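PDB 5AWO: isomaltodextranase from Arthrobacter globiformis, which hydrolyses the alpha-1,6-glucosidic linkages of dextran, removing successive isomaltose units from the non-reducing ends of the chains. Local coordinates for residues A[398-403]-A[462-467]; A[433-438]-A[442-447]. All blocks are in the same frame, centred on the assembly; numbering follows the deposited sequence.

Contact 1: A[398-403]-A[462-467]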
ATOM      1  N   GLY A 398     -10.085 -10.354  -1.447  1.00 14.45           N
ATOM      2  CA  GLY A 398      -9.637  -9.627  -2.607  1.00 14.94           C
ATOM      3  C   GLY A 398      -9.539 -10.552  -3.790  1.00 15.76           C
ATOM      4  O   GLY A 398      -9.396 -11.761  -3.646  1.00 16.55           O
ATOM      5  N   GLN A 399      -9.577  -9.949  -4.988  1.00 15.48           N
ATOM      6  CA  GLN A 399      -9.570 -10.708  -6.219  1.00 16.71           C
ATOM      7  C   GLN A 399      -8.271 -10.564  -6.923  1.00 15.94           C
ATOM      8  O   GLN A 399      -7.698  -9.464  -6.993  1.00 16.72           O
ATOM      9  CB  GLN A 399     -10.690 -10.221  -7.134  1.00 17.00           C
ATOM     10  CG  GLN A 399     -10.935 -11.135  -8.313  1.00 17.64           C
ATOM     11  CD  GLN A 399     -12.261 -10.827  -9.005  1.00 17.78           C
ATOM     12  OE1 GLN A 399     -12.814  -9.709  -8.924  1.00 17.74           O
ATOM     13  NE2 GLN A 399     -12.805 -11.854  -9.659  1.00 19.06           N
ATOM     14  N   LEU A 400      -7.782 -11.665  -7.476  1.00 16.44           N
ATOM     15  CA  LEU A 400      -6.592 -11.674  -8.266  1.00 16.91           C
ATOM     16  C   LEU A 400      -6.927 -11.390  -9.740  1.00 16.34           C
ATOM     17  O   LEU A 400      -8.071 -11.601 -10.156  1.00 18.04           O
ATOM     18  CB  LEU A 400      -5.867 -13.021  -8.144  1.00 17.68           C
ATOM     19  CG  LEU A 400      -5.223 -13.454  -6.806  1.00 17.77           C
ATOM     20  CD1 LEU A 400      -4.331 -12.341  -6.300  1.00 17.70           C
ATOM     21  CD2 LEU A 400      -6.227 -13.837  -5.752  1.00 18.32           C
ATOM     22  N   PRO A 401      -5.911 -10.987 -10.501  1.00 18.50           N
ATOM     23  CA  PRO A 401      -6.146 -10.693 -11.929  1.00 19.39           C
ATOM     24  C   PRO A 401      -6.768 -11.845 -12.706  1.00 21.53           C
ATOM     25  O   PRO A 401      -7.591 -11.586 -13.595  1.00 21.30           O
ATOM     26  CB  PRO A 401      -4.761 -10.322 -12.424  1.00 20.29           C
ATOM     27  CG  PRO A 401      -4.083  -9.717 -11.223  1.00 19.82           C
ATOM     28  CD  PRO A 401      -4.544 -10.615 -10.098  1.00 19.25           C
ATOM     29  N   ASP A 402      -6.440 -13.092 -12.365  1.00 21.37           N
ATOM     30  CA  ASP A 402      -7.049 -14.245 -13.058  1.00 20.73           C
ATOM     31  C   ASP A 402      -8.479 -14.576 -12.627  1.00 20.59           C
ATOM     32  O   ASP A 402      -9.064 -15.583 -13.087  1.00 22.41           O
ATOM     33  CB  ASP A 402      -6.132 -15.478 -12.989  1.00 20.91           C
ATOM     34  CG  ASP A 402      -6.067 -16.115 -11.605  1.00 21.91           C
ATOM     35  OD1 ASP A 402      -6.794 -15.677 -10.696  1.00 21.66           O
ATOM     36  OD2 ASP A 402      -5.291 -17.072 -11.461  1.00 22.77           O
ATOM     37  N   GLY A 403      -9.061 -13.770 -11.736  1.00 19.55           N
ATOM     38  CA  GLY A 403     -10.407 -13.945 -11.284  1.00 18.98           C
ATOM     39  C   GLY A 403     -10.584 -14.770 -10.001  1.00 17.65           C
ATOM     40  O   GLY A 403     -11.672 -14.799  -9.436  1.00 19.28           O
ATOM     41  N   ILE A 462      -7.026 -18.729   5.964  1.00 13.78           N
ATOM     42  CA  ILE A 462      -6.913 -18.061   4.677  1.00 13.89           C
ATOM     43  C   ILE A 462      -7.049 -19.095   3.569  1.00 14.06           C
ATOM     44  O   ILE A 462      -6.527 -20.227   3.649  1.00 14.24           O
ATOM     45  CB  ILE A 462      -5.610 -17.216   4.582  1.00 14.45           C
ATOM     46  CG1 ILE A 462      -5.639 -16.212   3.450  1.00 14.51           C
ATOM     47  CG2 ILE A 462      -4.373 -18.078   4.540  1.00 14.45           C
ATOM     48  CD1 ILE A 462      -4.540 -15.170   3.502  1.00 15.40           C
ATOM     49  N   PHE A 463      -7.784 -18.684   2.533  1.00 14.48           N
ATOM     50  CA  PHE A 463      -8.234 -19.593   1.473  1.00 14.77           C
ATOM     51  C   PHE A 463      -7.927 -18.992   0.111  1.00 15.21           C
ATOM     52  O   PHE A 463      -8.018 -17.768  -0.088  1.00 15.59           O
ATOM     53  CB  PHE A 463      -9.748 -19.822   1.557  1.00 15.35           C
ATOM     54  CG  PHE A 463     -10.234 -20.348   2.870  1.00 14.88           C
ATOM     55  CD1 PHE A 463     -10.306 -21.726   3.114  1.00 14.96           C
ATOM     56  CD2 PHE A 463     -10.615 -19.470   3.877  1.00 15.69           C
ATOM     57  CE1 PHE A 463     -10.743 -22.206   4.323  1.00 15.45           C
ATOM     58  CE2 PHE A 463     -11.047 -19.950   5.086  1.00 15.96           C
ATOM     59  CZ  PHE A 463     -11.130 -21.315   5.300  1.00 15.32           C
ATOM     60  N   ARG A 464      -7.575 -19.863  -0.841  1.00 15.04           N
ATOM     61  CA  ARG A 464      -7.665 -19.503  -2.267  1.00 15.55           C
ATOM     62  C   ARG A 464      -9.006 -20.017  -2.740  1.00 15.94           C
ATOM     63  O   ARG A 464      -9.289 -21.212  -2.592  1.00 16.66           O
ATOM     64  CB  ARG A 464      -6.530 -20.139  -3.066  1.00 15.96           C
ATOM     65  CG  ARG A 464      -6.625 -19.934  -4.589  1.00 17.10           C
ATOM     66  CD  ARG A 464      -6.267 -18.541  -5.059  1.00 18.24           C
ATOM     67  NE  ARG A 464      -4.844 -18.298  -4.947  1.00 19.06           N
ATOM     68  CZ  ARG A 464      -4.092 -17.583  -5.788  1.00 19.04           C
ATOM     69  NH1 ARG A 464      -4.607 -16.976  -6.831  1.00 20.78           N
ATOM     70  NH2 ARG A 464      -2.815 -17.443  -5.546  1.00 18.86           N
ATOM     71  N   VAL A 465      -9.824 -19.129  -3.313  1.00 16.54           N
ATOM     72  CA  VAL A 465     -11.113 -19.473  -3.875  1.00 17.35           C
ATOM     73  C   VAL A 465     -11.074 -19.253  -5.390  1.00 17.05           C
ATOM     74  O   VAL A 465     -10.693 -18.190  -5.882  1.00 17.16           O
ATOM     75  CB  VAL A 465     -12.235 -18.640  -3.241  1.00 17.55           C
ATOM     76  CG1 VAL A 465     -13.588 -19.018  -3.843  1.00 17.88           C
ATOM     77  CG2 VAL A 465     -12.233 -18.810  -1.717  1.00 17.88           C
ATOM     78  N   THR A 466     -11.393 -20.324  -6.120  1.00 17.95           N
ATOM     79  CA  THR A 466     -11.250 -20.327  -7.570  1.00 19.42           C
ATOM     80  C   THR A 466     -12.602 -20.643  -8.229  1.00 20.70           C
ATOM     81  O   THR A 466     -13.006 -21.816  -8.316  1.00 21.61           O
ATOM     82  CB  THR A 466     -10.189 -21.351  -8.018  1.00 20.14           C
ATOM     83  OG1 THR A 466      -8.962 -21.164  -7.282  1.00 19.99           O
ATOM     84  CG2 THR A 466      -9.869 -21.214  -9.505  1.00 21.23           C
ATOM     85  N   PRO A 467     -13.323 -19.599  -8.666  1.00 21.36           N
ATOM     86  CA  PRO A 467     -14.563 -19.787  -9.421  1.00 21.51           C
ATOM     87  C   PRO A 467     -14.309 -20.595 -10.689  1.00 21.96           C
ATOM     88  O   PRO A 467     -13.297 -20.383 -11.347  1.00 23.92           O
ATOM     89  CB  PRO A 467     -14.958 -18.352  -9.790  1.00 22.19           C
ATOM     90  CG  PRO A 467     -14.406 -17.534  -8.662  1.00 21.48           C
ATOM     91  CD  PRO A 467     -13.092 -18.176  -8.364  1.00 20.63           C
TER
HETATM   92  O   HOH W   1      -3.691 -16.008  -9.431  1.00 25.45           O

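Contact 2: A[433-438]-A[442-447]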
ATOM      1  N   GLY A 433     -20.092 -19.761  -7.280  1.00 26.00           N
ATOM      2  CA  GLY A 433     -19.333 -20.498  -6.236  1.00 23.03           C
ATOM      3  C   GLY A 433     -17.871 -20.590  -6.626  1.00 23.32           C
ATOM      4  O   GLY A 433     -17.387 -19.831  -7.475  1.00 23.45           O
ATOM      5  N   GLY A 434     -17.123 -21.477  -5.967  1.00 19.85           N
ATOM      6  CA  GLY A 434     -15.738 -21.667  -6.314  1.00 20.44           C
ATOM      7  C   GLY A 434     -15.093 -22.810  -5.567  1.00 18.03           C
ATOM      8  O   GLY A 434     -15.601 -23.228  -4.525  1.00 18.58           O
ATOM      9  N   ASN A 435     -14.011 -23.325  -6.137  1.00 19.24           N
ATOM     10  CA  ASN A 435     -13.176 -24.304  -5.457  1.00 20.18           C
ATOM     11  C   ASN A 435     -12.486 -23.580  -4.290  1.00 19.77           C
ATOM     12  O   ASN A 435     -11.989 -22.456  -4.471  1.00 20.30           O
ATOM     13  CB  ASN A 435     -12.121 -24.870  -6.393  1.00 21.19           C
ATOM     14  CG  ASN A 435     -11.114 -25.740  -5.670  1.00 23.57           C
ATOM     15  OD1 ASN A 435     -10.082 -25.251  -5.166  1.00 25.05           O
ATOM     16  ND2 ASN A 435     -11.416 -27.030  -5.569  1.00 25.00           N
ATOM     17  N   VAL A 436     -12.458 -24.232  -3.129  1.00 18.95           N
ATOM     18  CA  VAL A 436     -11.888 -23.603  -1.913  1.00 18.41           C
ATOM     19  C   VAL A 436     -10.708 -24.433  -1.440  1.00 17.43           C
ATOM     20  O   VAL A 436     -10.832 -25.658  -1.284  1.00 18.66           O
ATOM     21  CB  VAL A 436     -12.949 -23.474  -0.806  1.00 17.86           C
ATOM     22  CG1 VAL A 436     -12.354 -22.819   0.444  1.00 17.60           C
ATOM     23  CG2 VAL A 436     -14.129 -22.657  -1.291  1.00 19.96           C
ATOM     24  N   ARG A 437      -9.567 -23.782  -1.246  1.00 16.78           N
ATOM     25  CA  ARG A 437      -8.390 -24.441  -0.711  1.00 16.56           C
ATOM     26  C   ARG A 437      -7.944 -23.694   0.555  1.00 15.42           C
ATOM     27  O   ARG A 437      -7.736 -22.477   0.523  1.00 15.48           O
ATOM     28  CB  ARG A 437      -7.271 -24.426  -1.744  1.00 17.06           C
ATOM     29  CG  ARG A 437      -6.068 -25.210  -1.353  1.00 18.74           C
ATOM     30  CD  ARG A 437      -5.080 -25.408  -2.505  1.00 18.72           C
ATOM     31  NE  ARG A 437      -3.862 -25.981  -1.985  1.00 20.29           N
ATOM     32  CZ  ARG A 437      -3.663 -27.288  -1.809  1.00 19.39           C
ATOM     33  NH1 ARG A 437      -4.579 -28.164  -2.224  1.00 20.46           N
ATOM     34  NH2 ARG A 437      -2.527 -27.719  -1.283  1.00 20.16           N
ATOM     35  N   ASP A 438      -7.799 -24.442   1.654  1.00 14.97           N
ATOM     36  CA  ASP A 438      -7.255 -23.932   2.933  1.00 14.09           C
ATOM     37  C   ASP A 438      -5.729 -23.941   2.834  1.00 14.77           C
ATOM     38  O   ASP A 438      -5.106 -24.974   2.620  1.00 14.56           O
ATOM     39  CB  ASP A 438      -7.761 -24.823   4.071  1.00 14.57           C
ATOM     40  CG  ASP A 438      -7.297 -24.372   5.438  1.00 14.49           C
ATOM     41  OD1 ASP A 438      -6.161 -23.916   5.536  1.00 15.14           O
ATOM     42  OD2 ASP A 438      -8.079 -24.513   6.398  1.00 16.27           O
ATOM     43  N   HIS A 442      -3.199 -26.824   3.620  1.00 14.94           N
ATOM     44  CA  HIS A 442      -2.820 -27.292   2.288  1.00 15.63           C
ATOM     45  C   HIS A 442      -3.821 -28.370   1.842  1.00 15.89           C
ATOM     46  O   HIS A 442      -3.429 -29.469   1.466  1.00 15.87           O
ATOM     47  CB  HIS A 442      -1.375 -27.773   2.225  1.00 15.64           C
ATOM     48  CG  HIS A 442      -0.397 -26.771   2.736  1.00 15.96           C
ATOM     49  ND1 HIS A 442      -0.022 -25.669   2.005  1.00 17.16           N
ATOM     50  CD2 HIS A 442       0.253 -26.685   3.917  1.00 16.74           C
ATOM     51  CE1 HIS A 442       0.846 -24.962   2.706  1.00 17.19           C
ATOM     52  NE2 HIS A 442       1.025 -25.552   3.869  1.00 17.67           N
ATOM     53  N   ARG A 443      -5.103 -28.004   1.845  1.00 15.50           N
ATOM     54  CA  ARG A 443      -6.200 -28.969   1.681  1.00 16.14           C
ATOM     55  C   ARG A 443      -7.244 -28.407   0.722  1.00 16.76           C
ATOM     56  O   ARG A 443      -7.732 -27.294   0.897  1.00 17.01           O
ATOM     57  CB  ARG A 443      -6.860 -29.246   3.029  1.00 16.22           C
ATOM     58  CG  ARG A 443      -8.049 -30.196   2.938  1.00 16.36           C
ATOM     59  CD  ARG A 443      -8.745 -30.474   4.264  1.00 17.08           C
ATOM     60  NE  ARG A 443      -7.950 -31.339   5.137  1.00 16.87           N
ATOM     61  CZ  ARG A 443      -7.885 -32.674   5.051  1.00 17.60           C
ATOM     62  NH1 ARG A 443      -8.595 -33.341   4.140  1.00 17.81           N
ATOM     63  NH2 ARG A 443      -7.118 -33.332   5.897  1.00 17.72           N
ATOM     64  N   ASN A 444      -7.615 -29.203  -0.279  1.00 16.97           N
ATOM     65  CA  ASN A 444      -8.679 -28.867  -1.185  1.00 18.72           C
ATOM     66  C   ASN A 444      -9.978 -29.244  -0.508  1.00 18.94           C
ATOM     67  O   ASN A 444     -10.164 -30.412  -0.143  1.00 19.99           O
ATOM     68  CB  ASN A 444      -8.476 -29.708  -2.453  1.00 20.40           C
ATOM     69  CG  ASN A 444      -9.461 -29.392  -3.557  1.00 24.50           C
ATOM     70  OD1 ASN A 444     -10.398 -28.603  -3.400  1.00 28.43           O
ATOM     71  ND2 ASN A 444      -9.255 -30.044  -4.707  1.00 27.96           N
ATOM     72  N   LEU A 445     -10.877 -28.278  -0.330  1.00 18.98           N
ATOM     73  CA  LEU A 445     -12.183 -28.508   0.271  1.00 20.02           C
ATOM     74  C   LEU A 445     -13.256 -28.696  -0.799  1.00 21.53           C
ATOM     75  O   LEU A 445     -14.422 -28.911  -0.442  1.00 23.44           O
ATOM     76  CB  LEU A 445     -12.592 -27.333   1.179  1.00 21.08           C
ATOM     77  CG  LEU A 445     -11.677 -26.946   2.348  1.00 23.34           C
ATOM     78  CD1 LEU A 445     -12.348 -25.892   3.222  1.00 24.24           C
ATOM     79  CD2 LEU A 445     -11.316 -28.137   3.201  1.00 25.16           C
ATOM     80  N   GLY A 446     -12.869 -28.576  -2.064  1.00 21.02           N
ATOM     81  CA  GLY A 446     -13.775 -28.780  -3.184  1.00 21.95           C
ATOM     82  C   GLY A 446     -14.615 -27.553  -3.503  1.00 22.52           C
ATOM     83  O   GLY A 446     -14.378 -26.451  -3.001  1.00 21.04           O
ATOM     84  N   MET A 447     -15.606 -27.753  -4.355  1.00 21.73           N
ATOM     85  CA  MET A 447     -16.507 -26.711  -4.810  1.00 22.71           C
ATOM     86  C   MET A 447     -17.455 -26.329  -3.689  1.00 21.10           C
ATOM     87  O   MET A 447     -18.059 -27.189  -3.061  1.00 23.92           O
ATOM     88  CB  MET A 447     -17.318 -27.259  -5.995  1.00 24.85           C
ATOM     89  CG  MET A 447     -18.225 -26.252  -6.662  1.00 28.15           C
ATOM     90  SD  MET A 447     -17.358 -24.836  -7.368  1.00 30.41           S
ATOM     91  CE  MET A 447     -15.861 -25.528  -8.040  1.00 30.73           C
TER

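Contact 1: A[398-403]-A[462-467]
Arg464 leaves its strand with CG opposite the backbone N (chi1 174°) and then folds at chi2 and chi3, which carries the guanidinium back to Leu400, whose CG stands opposite its own carbonyl carbon (chi1 -67°). The two side chains meet at a slant: Leu400 CG lies 3.6 Å from Arg464 NH1, with Leu400 CD2 nearly as close to the same nitrogen. The polar end of Arg464 is engaged elsewhere: NH2 forms a salt bridge with Asp370 at the end of helix 362-370, and NH1 bonds to Ser404 OG. One water joins the segments, donating to Asp402 OD2 at 2.8 Å and accepting from Arg464 NH1 at 2.9 Å. The ring of Pro467 rests on the backbone of Gly403, with CD 3.8 Å from Gly403 O. That same oxygen takes a nearly straight bond (166°) from Gln399 NE2 at 3.2 Å. Gly403 N returns to Leu400 O at 2.9 Å and closes a type I turn between antiparallel strands 395-399 and 405-410. Strand 405-410 lies between 395-399 and 460-466, so the turn packs against the end of the next strand but one in the alpha-galactosidase-type C-terminal beta-sandwich domain of this GH27 enzyme.

Contact 2: A[433-438]-A[442-447]
A beta hairpin with a G1 beta bulge at its turn end joins 433-438 to 442-447, His442 and Arg443 both facing Asp438. At the bulge, Asp438 and Arg443 form a hydrogen-bonded pair, with Asp438 N to Arg443 O at 3.0 Å and Arg443 N to Asp438 O at 3.1 Å. Farther along, Leu445 N donates to Val436 O at 2.8 Å. Val436 CG1 also touches Leu445 CD1 across the strands. The Asn435 and Asn444 side chains cross at about a right angle, their amide planes 65° apart, and Asn435 ND2 donates to Asn444 OD1 at 2.9 Å. That oxygen also accepts from Gly446 N in an Asx turn; the two donors reach it from opposite faces of its plane, which fixes the rotation of the amide. Met447, bent at chi2 and chi3 (61° and 38°), curls its thioether back over the first strand, SD lying 3.5 Å from Gly434 C. Arg437, extended from CG to NE, carries its guanidinium to the second strand, with Arg443 N over one face, toward its rim, and NH2 3.4 Å from His442 C. Glu363 forms a salt bridge with Arg437 NE and a hydrogen bond with His442 ND1. A leucine in place of Arg437 would probably leave Glu363 without its charged partner and the backbone at His442 and Arg443 without the guanidinium lying over it. Strand 443-448 forms an outer edge of the sheet, while 434-438 is bonded on its other side to strand 460-466, whose Phe463 packs on Val436, and helix 362-370 supplies Glu363.

From the N terminus, the chain first passes 398-403, at the turn after strand 395-399, and runs through strands 405-410 and 418-423 to the hairpin of contact 2, which closes a short loop of three residues between 433-438 and 442-447. It then reaches 462-467, where contact 1 closes a far longer loop of 58 residues that contains the whole of contact 2. The two contacts, their centres 11 Å apart, share one antiparallel sheet, because strand 460-466 lies next to 434-438: Thr466 N and Arg464 O probably bond to Asn435 O and Arg437 N. Both contacts also lean on helix 362-370.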